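Local coordinates for glutathione S-transferase-3 (Necator americanus, PDB 3W8S), which binds glutathione and, as a sigma-class glutathione transferase, probably catalyses its conjugation to electrophilic substrates with release of a halide, at residues 40-43 with 44-47; 79-82 with 83-86; 133-136 with 137-140. All coordinates share one frame; numbering follows the deposited sequence.

Interaction 1: residues 40-43 with 44-47. With GSH (glutathione), chain B.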
loop_
_atom_site.group_PDB
_atom_site.type_symbol
_atom_site.label_atom_id
_atom_site.label_comp_id
_atom_site.label_asym_id
_atom_site.label_seq_id
_atom_site.Cartn_x
_atom_site.Cartn_y
_atom_site.Cartn_z
ATOM N N PRO A 40 8.598 -17.829 -16.284
ATOM C CA PRO A 40 8.896 -18.832 -15.263
ATOM C C PRO A 40 10.363 -18.973 -15.084
ATOM O O PRO A 40 10.794 -19.375 -14.018
ATOM C CB PRO A 40 8.349 -20.146 -15.889
ATOM C CG PRO A 40 7.148 -19.660 -16.665
ATOM C CD PRO A 40 7.604 -18.338 -17.275
ATOM N N LYS A 41 11.159 -18.676 -16.108
ATOM C CA LYS A 41 12.608 -18.740 -15.911
ATOM C C LYS A 41 13.189 -17.643 -14.945
ATOM O O LYS A 41 14.187 -17.883 -14.264
ATOM C CB LYS A 41 13.300 -18.756 -17.297
ATOM C CG LYS A 41 14.790 -18.553 -17.290
ATOM C CD LYS A 41 15.358 -18.895 -18.672
ATOM C CE LYS A 41 16.885 -18.945 -18.667
ATOM N NZ LYS A 41 17.389 -19.617 -19.912
ATOM N N TYR A 42 12.513 -16.489 -14.819
ATOM C CA TYR A 42 13.062 -15.361 -14.054
ATOM C C TYR A 42 12.319 -15.090 -12.748
ATOM O O TYR A 42 12.805 -14.331 -11.912
ATOM C CB TYR A 42 13.050 -14.068 -14.951
ATOM C CG TYR A 42 14.023 -14.257 -16.098
ATOM C CD1 TYR A 42 15.422 -14.290 -15.853
ATOM C CD2 TYR A 42 13.569 -14.511 -17.380
ATOM C CE1 TYR A 42 16.341 -14.538 -16.859
ATOM C CE2 TYR A 42 14.487 -14.760 -18.409
ATOM C CZ TYR A 42 15.855 -14.759 -18.142
ATOM O OH TYR A 42 16.751 -14.990 -19.162
ATOM N N LYS A 43 11.103 -15.650 -12.616
ATOM C CA LYS A 43 10.257 -15.408 -11.449
ATOM C C LYS A 43 11.048 -15.534 -10.171
ATOM O O LYS A 43 10.936 -14.685 -9.255
ATOM C CB LYS A 43 9.092 -16.405 -11.501
ATOM C CG LYS A 43 8.136 -16.388 -10.305
ATOM C CD LYS A 43 6.856 -17.128 -10.728
ATOM C CE LYS A 43 5.955 -17.382 -9.524
ATOM N NZ LYS A 43 5.198 -16.114 -9.291
ATOM N N ASN A 44 11.942 -16.543 -10.142
ATOM C CA ASN A 44 12.746 -16.823 -8.964
ATOM C C ASN A 44 13.670 -15.672 -8.554
ATOM O O ASN A 44 14.086 -15.588 -7.401
ATOM C CB ASN A 44 13.605 -18.114 -9.216
ATOM C CG ASN A 44 14.750 -17.862 -10.189
ATOM O OD1 ASN A 44 15.789 -17.430 -9.792
ATOM N ND2 ASN A 44 14.527 -18.098 -11.457
ATOM N N GLU A 45 14.070 -14.831 -9.503
ATOM C CA GLU A 45 14.974 -13.720 -9.145
ATOM C C GLU A 45 14.249 -12.562 -8.475
ATOM O O GLU A 45 14.872 -11.643 -7.934
ATOM C CB GLU A 45 15.658 -13.147 -10.376
ATOM C CG GLU A 45 16.469 -14.173 -11.161
ATOM C CD GLU A 45 16.940 -13.558 -12.481
ATOM O OE1 GLU A 45 16.817 -12.331 -12.634
ATOM O OE2 GLU A 45 17.415 -14.274 -13.374
ATOM N N MET A 46 12.927 -12.618 -8.447
ATOM C CA MET A 46 12.199 -11.481 -7.875
ATOM C C MET A 46 11.926 -11.686 -6.380
ATOM O O MET A 46 11.463 -12.727 -5.990
ATOM C CB MET A 46 10.926 -11.277 -8.670
ATOM C CG MET A 46 11.164 -11.372 -10.190
ATOM S SD MET A 46 12.424 -10.123 -10.764
ATOM C CE MET A 46 12.684 -10.713 -12.466
ATOM N N PRO A 47 12.119 -10.654 -5.562
ATOM C CA PRO A 47 11.901 -10.815 -4.114
ATOM C C PRO A 47 10.588 -11.475 -3.694
ATOM O O PRO A 47 10.616 -12.279 -2.763
ATOM C CB PRO A 47 12.000 -9.386 -3.583
ATOM C CG PRO A 47 12.979 -8.708 -4.579
ATOM C CD PRO A 47 12.467 -9.256 -5.920
HETATM N N1 GSH B . 1.289 -5.447 -4.879
HETATM C CA1 GSH B . 2.133 -5.820 -6.014
HETATM C C1 GSH B . 2.686 -4.550 -6.643
HETATM O O11 GSH B . 3.791 -4.548 -7.227
HETATM O O12 GSH B . 2.005 -3.506 -6.538
HETATM C CB1 GSH B . 1.344 -6.628 -7.056
HETATM C CG1 GSH B . 2.340 -7.203 -8.094
HETATM C CD1 GSH B . 1.606 -8.041 -9.149
HETATM O OE1 GSH B . 0.386 -8.215 -9.111
HETATM N N2 GSH B . 2.345 -8.623 -10.097
HETATM C CA2 GSH B . 1.781 -9.398 -11.178
HETATM C C2 GSH B . 2.665 -10.586 -11.422
HETATM O O2 GSH B . 3.885 -10.447 -11.377
HETATM C CB2 GSH B . 1.765 -8.509 -12.440
HETATM S SG2 GSH B . 0.801 -9.253 -13.762
HETATM N N3 GSH B . 2.087 -11.765 -11.719
HETATM C CA3 GSH B . 2.887 -12.893 -12.153
HETATM C C3 GSH B . 2.990 -13.935 -11.052
HETATM O O31 GSH B . 3.691 -14.943 -11.250
HETATM O O32 GSH B . 2.396 -13.767 -9.968
HETATM O O HOH W 1 11.909 -19.019 -11.585
#
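Tyr42 and Glu45 run side by side, pointing the same way, the carboxylate at the ring's rim and the two planes 84° apart. Glu45 OE2 comes within 3.2 Å of Tyr42 CD1, near the ring plane, where the weakly positive C-H edge would suit an anionic oxygen. Lys41 CG lies over one face of the same ring, offset toward the rim. The backbone that carries these side chains turns tightly: Glu45 N bonds to Tyr42 O at 2.8 Å and Met46 N to Lys43 O at 3.0 Å. Met46, flexible and apolar, folds back at chi2 (-58°) and lays CE 4.2 Å from Tyr42 CB. Asn44 N and ND2 hold a water that donates to Pro40 O. Lys43 bends only at chi4 (82°), bringing NZ to glutathione O31 at 2.7 Å; NZ also bonds to Gly49 O. It belongs to the glutathione site of the thioredoxin-like N-terminal domain, with Trp39, Gln50, Leu51, Gln63, Ser64 and Asp97 of the second subunit. The turn carries the chain from helix 39-42 to the sheet, where Met46 packs on Val53 of strand 53-56 and Glu45 on Lys60 of strand 59-62.

Interaction 2: residues 79-82 with 83-86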
loop_
_atom_site.group_PDB
_atom_site.type_symbol
_atom_site.label_atom_id
_atom_site.label_comp_id
_atom_site.label_asym_id
_atom_site.label_seq_id
_atom_site.Cartn_x
_atom_site.Cartn_y
_atom_site.Cartn_z
ATOM N N GLY A 79 6.455 14.681 -2.774
ATOM C CA GLY A 79 5.897 15.699 -1.864
ATOM C C GLY A 79 7.012 16.558 -1.247
ATOM O O GLY A 79 8.165 16.098 -1.083
ATOM N N LYS A 80 6.702 17.799 -0.897
ATOM C CA LYS A 80 7.780 18.765 -0.600
ATOM C C LYS A 80 8.134 18.922 0.907
ATOM O O LYS A 80 8.994 19.718 1.248
ATOM C CB LYS A 80 7.380 20.159 -1.154
ATOM C CG LYS A 80 7.175 20.253 -2.675
ATOM C CD LYS A 80 8.533 20.133 -3.361
ATOM C CE LYS A 80 8.492 20.150 -4.898
ATOM N NZ LYS A 80 9.835 19.656 -5.372
ATOM N N CYS A 81 7.436 18.252 1.820
ATOM C CA CYS A 81 7.749 18.300 3.270
ATOM C C CYS A 81 7.141 16.982 3.820
ATOM O O CYS A 81 6.400 16.288 3.097
ATOM C CB CYS A 81 7.171 19.573 3.978
ATOM S SG CYS A 81 5.391 19.741 3.872
ATOM N N PRO A 82 7.509 16.599 5.043
ATOM C CA PRO A 82 7.134 15.266 5.593
ATOM C C PRO A 82 5.599 15.015 5.636
ATOM O O PRO A 82 5.100 13.853 5.407
ATOM C CB PRO A 82 7.697 15.322 7.013
ATOM C CG PRO A 82 8.913 16.258 6.893
ATOM C CD PRO A 82 8.494 17.321 5.898
ATOM N N PHE A 83 4.842 16.054 5.942
ATOM C CA PHE A 83 3.383 15.853 5.998
ATOM C C PHE A 83 2.741 15.659 4.587
ATOM O O PHE A 83 1.894 14.773 4.371
ATOM C CB PHE A 83 2.684 16.951 6.796
ATOM C CG PHE A 83 1.203 16.626 7.063
ATOM C CD1 PHE A 83 0.858 15.708 8.038
ATOM C CD2 PHE A 83 0.202 17.226 6.325
ATOM C CE1 PHE A 83 -0.480 15.380 8.274
ATOM C CE2 PHE A 83 -1.139 16.947 6.583
ATOM C CZ PHE A 83 -1.473 16.018 7.547
ATOM N N GLU A 84 3.201 16.430 3.624
ATOM C CA GLU A 84 2.768 16.324 2.268
ATOM C C GLU A 84 3.164 14.981 1.671
ATOM O O GLU A 84 2.432 14.456 0.868
ATOM C CB GLU A 84 3.509 17.342 1.441
ATOM C CG GLU A 84 2.784 18.589 1.150
ATOM C CD GLU A 84 3.441 19.290 -0.057
ATOM O OE1 GLU A 84 4.109 18.717 -1.081
ATOM O OE2 GLU A 84 3.265 20.463 0.076
ATOM N N GLU A 85 4.341 14.451 2.018
ATOM C CA GLU A 85 4.703 13.101 1.592
ATOM C C GLU A 85 3.687 12.076 2.081
ATOM O O GLU A 85 3.350 11.160 1.348
ATOM C CB GLU A 85 6.146 12.694 2.038
ATOM C CG GLU A 85 7.152 13.522 1.232
ATOM C CD GLU A 85 8.614 13.055 1.333
ATOM O OE1 GLU A 85 8.990 12.337 2.238
ATOM O OE2 GLU A 85 9.442 13.422 0.454
ATOM N N ALA A 86 3.287 12.187 3.358
ATOM C CA ALA A 86 2.281 11.308 3.952
ATOM C C ALA A 86 0.909 11.478 3.231
ATOM O O ALA A 86 0.240 10.503 2.921
ATOM C CB ALA A 86 2.169 11.608 5.469
#
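Helix 82-101 begins here, and its N-terminal turn is tied to the preceding loop by a hydrogen bond from the backbone N of Lys80 to the Glu84 carboxylate. Cys81 takes the N-cap position and Pro82 opens the helix, a place that suits proline because the first-turn nitrogens have no carbonyl of the helix to meet. Glu84, in the third helical position, returns to the loop: its OE1 accepts from Lys80 N at 2.8 Å, approached from above the carboxylate plane by a nearly straight N-H. This resembles half of a capping box, but the N-H gripped lies one residue ahead of the N-cap. A carboxylate at this end should also be favoured by the helix dipole. The chi1 of Glu84, -99°, is off a staggered value, a sign of mild strain in reaching the loop. Regular helical bonding follows, with Glu85 N donating to Cys81 O at 3.0 Å and Ala86 N to Pro82 O at 3.2 Å.

Gly79 has its CA 4.5 Å from the CA of Glu85, at a phi of 117°. A side chain here would run into Glu85 N and the preceding carbonyl oxygen, hence glycine. The Glu85 carboxylate is directed to a salt bridge between OE1 and NZ of Lys73. The Phe83 ring makes a cation-pi contact with Lys59 of the second subunit. At the N-cap, the Cys81 sulfur sits between its own backbone N and carbonyl carbon, which leaves SG 3.9 Å from both CB and CG of Glu84.

Interaction 3: residues 133-136 with 137-140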
loop_
_atom_site.group_PDB
_atom_site.type_symbol
_atom_site.label_atom_id
_atom_site.label_comp_id
_atom_site.label_asym_id
_atom_site.label_seq_id
_atom_site.Cartn_x
_atom_site.Cartn_y
_atom_site.Cartn_z
ATOM N N PHE A 133 -13.259 9.313 -7.190
ATOM C CA PHE A 133 -13.214 10.659 -7.770
ATOM C C PHE A 133 -13.810 11.711 -6.823
ATOM O O PHE A 133 -13.383 12.863 -6.818
ATOM C CB PHE A 133 -13.987 10.718 -9.113
ATOM C CG PHE A 133 -13.230 10.196 -10.297
ATOM C CD1 PHE A 133 -12.050 9.418 -10.114
ATOM C CD2 PHE A 133 -13.697 10.453 -11.617
ATOM C CE1 PHE A 133 -11.357 8.923 -11.205
ATOM C CE2 PHE A 133 -13.026 9.909 -12.710
ATOM C CZ PHE A 133 -11.835 9.180 -12.507
ATOM N N GLY A 134 -14.801 11.350 -6.021
ATOM C CA GLY A 134 -15.320 12.325 -5.068
ATOM C C GLY A 134 -14.271 12.638 -4.023
ATOM O O GLY A 134 -14.065 13.790 -3.701
ATOM N N PHE A 135 -13.580 11.643 -3.496
ATOM C CA PHE A 135 -12.492 11.994 -2.527
ATOM C C PHE A 135 -11.376 12.785 -3.199
ATOM O O PHE A 135 -10.820 13.673 -2.567
ATOM C CB PHE A 135 -11.892 10.727 -1.877
ATOM C CG PHE A 135 -12.914 9.957 -1.050
ATOM C CD1 PHE A 135 -13.754 10.637 -0.169
ATOM C CD2 PHE A 135 -13.004 8.559 -1.136
ATOM C CE1 PHE A 135 -14.705 9.952 0.599
ATOM C CE2 PHE A 135 -13.926 7.840 -0.330
ATOM C CZ PHE A 135 -14.773 8.545 0.505
ATOM N N MET A 136 -10.973 12.401 -4.412
ATOM C CA MET A 136 -9.875 13.125 -5.093
ATOM C C MET A 136 -10.292 14.566 -5.369
ATOM O O MET A 136 -9.469 15.507 -5.251
ATOM C CB MET A 136 -9.507 12.471 -6.424
ATOM C CG MET A 136 -8.901 11.049 -6.272
ATOM S SD MET A 136 -7.433 11.025 -5.184
ATOM C CE MET A 136 -8.167 10.646 -3.542
ATOM N N THR A 137 -11.547 14.745 -5.799
ATOM C CA THR A 137 -12.053 16.126 -5.986
ATOM C C THR A 137 -12.027 16.986 -4.720
ATOM O O THR A 137 -11.739 18.193 -4.794
ATOM C CB THR A 137 -13.504 16.124 -6.565
ATOM O OG1 THR A 137 -13.531 15.351 -7.784
ATOM C CG2 THR A 137 -13.979 17.611 -6.861
ATOM N N ASN A 138 -12.297 16.414 -3.539
ATOM C CA ASN A 138 -12.155 17.239 -2.284
ATOM C C ASN A 138 -10.701 17.706 -2.144
ATOM O O ASN A 138 -10.432 18.809 -1.694
ATOM C CB ASN A 138 -12.464 16.406 -1.055
ATOM C CG ASN A 138 -13.875 15.934 -1.014
ATOM O OD1 ASN A 138 -14.757 16.465 -1.729
ATOM N ND2 ASN A 138 -14.125 14.883 -0.184
ATOM N N PHE A 139 -9.733 16.827 -2.462
ATOM C CA PHE A 139 -8.314 17.306 -2.420
ATOM C C PHE A 139 -8.084 18.463 -3.418
ATOM O O PHE A 139 -7.462 19.437 -3.082
ATOM C CB PHE A 139 -7.293 16.207 -2.691
ATOM C CG PHE A 139 -6.964 15.389 -1.503
ATOM C CD1 PHE A 139 -5.926 15.775 -0.674
ATOM C CD2 PHE A 139 -7.656 14.204 -1.222
ATOM C CE1 PHE A 139 -5.570 14.995 0.410
ATOM C CE2 PHE A 139 -7.322 13.400 -0.140
ATOM C CZ PHE A 139 -6.256 13.785 0.687
ATOM N N LEU A 140 -8.605 18.361 -4.626
ATOM C CA LEU A 140 -8.366 19.390 -5.654
ATOM C C LEU A 140 -9.066 20.705 -5.284
ATOM O O LEU A 140 -8.502 21.787 -5.541
ATOM C CB LEU A 140 -8.896 18.905 -7.016
ATOM C CG LEU A 140 -8.143 17.702 -7.637
ATOM C CD1 LEU A 140 -8.852 17.276 -8.904
ATOM C CD2 LEU A 140 -6.675 18.137 -7.930
#
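Phe133 and Thr137, four residues apart on helix 117-143, share the main polar feature of this double turn. Two donors grip Phe133 O: Thr137 N at 2.8 Å and Thr137 OG1 at 2.7 Å, arriving from opposite faces of the carbonyl plane. The threonine torsion explains the second bond, for with chi1 at -55° OG1 lies beside its own nitrogen and points back toward the N-terminal end of the helix, to Phe133 O, while the methyl CG2 is placed anti to that nitrogen. The remaining backbone bonds follow the same helical step: Asn138 N to Gly134 O at 3.2 Å, Leu140 N to Met136 O at 3.0 Å, and a weak one from Phe139 N to Phe135 O at 3.3 Å.

At the rings' edges lie polar atoms. Asn138 ND2 stands at the edge of the Phe135 ring, 4.3 Å from CD1, and is hydrogen-bonded to a glycerol probably taken up from the crystallisation liquor; an amide suits the exposed position. Phe139 sets the edge of its ring near Phe135 O, with CD2 at 3.5 Å.

Apolar packing joins Met136 to Phe139, where CE of Met136 meets CD2 of Phe139 at 4.3 Å, approaching obliquely. Both side chains also pack on Ile91 of helix 82-101 and on Phe48 of the second subunit in the assembly. Thr137 lies against Ile181 of helix 179-189, as Met136 and Phe133 also do. The chemistry therefore lets a polar threonine be buried: its hydroxyl is satisfied by the helix's own carbonyl, and its methyl adds an apolar surface.

All three contacts are local and follow one another along the chain, so none nests within or crosses another. Interaction 1 closes the turn that leads from helix 39-42 toward strand 53-56 in the N-terminal domain. Interaction 2 fastens the loop after helix 64-75 to the start of helix 82-101, and interaction 3 lies wholly inside helix 117-143 of the C-terminal domain. Interactions 2 and 3 have centres about 18 Å apart, whereas 1 and 3 lie on opposite sides of the chain's centre, about 39 Å between centres. In the two-chain assembly the second subunit brings its own copy of interaction 1 to this side: its Pro47 packs on Phe135 in interaction 3.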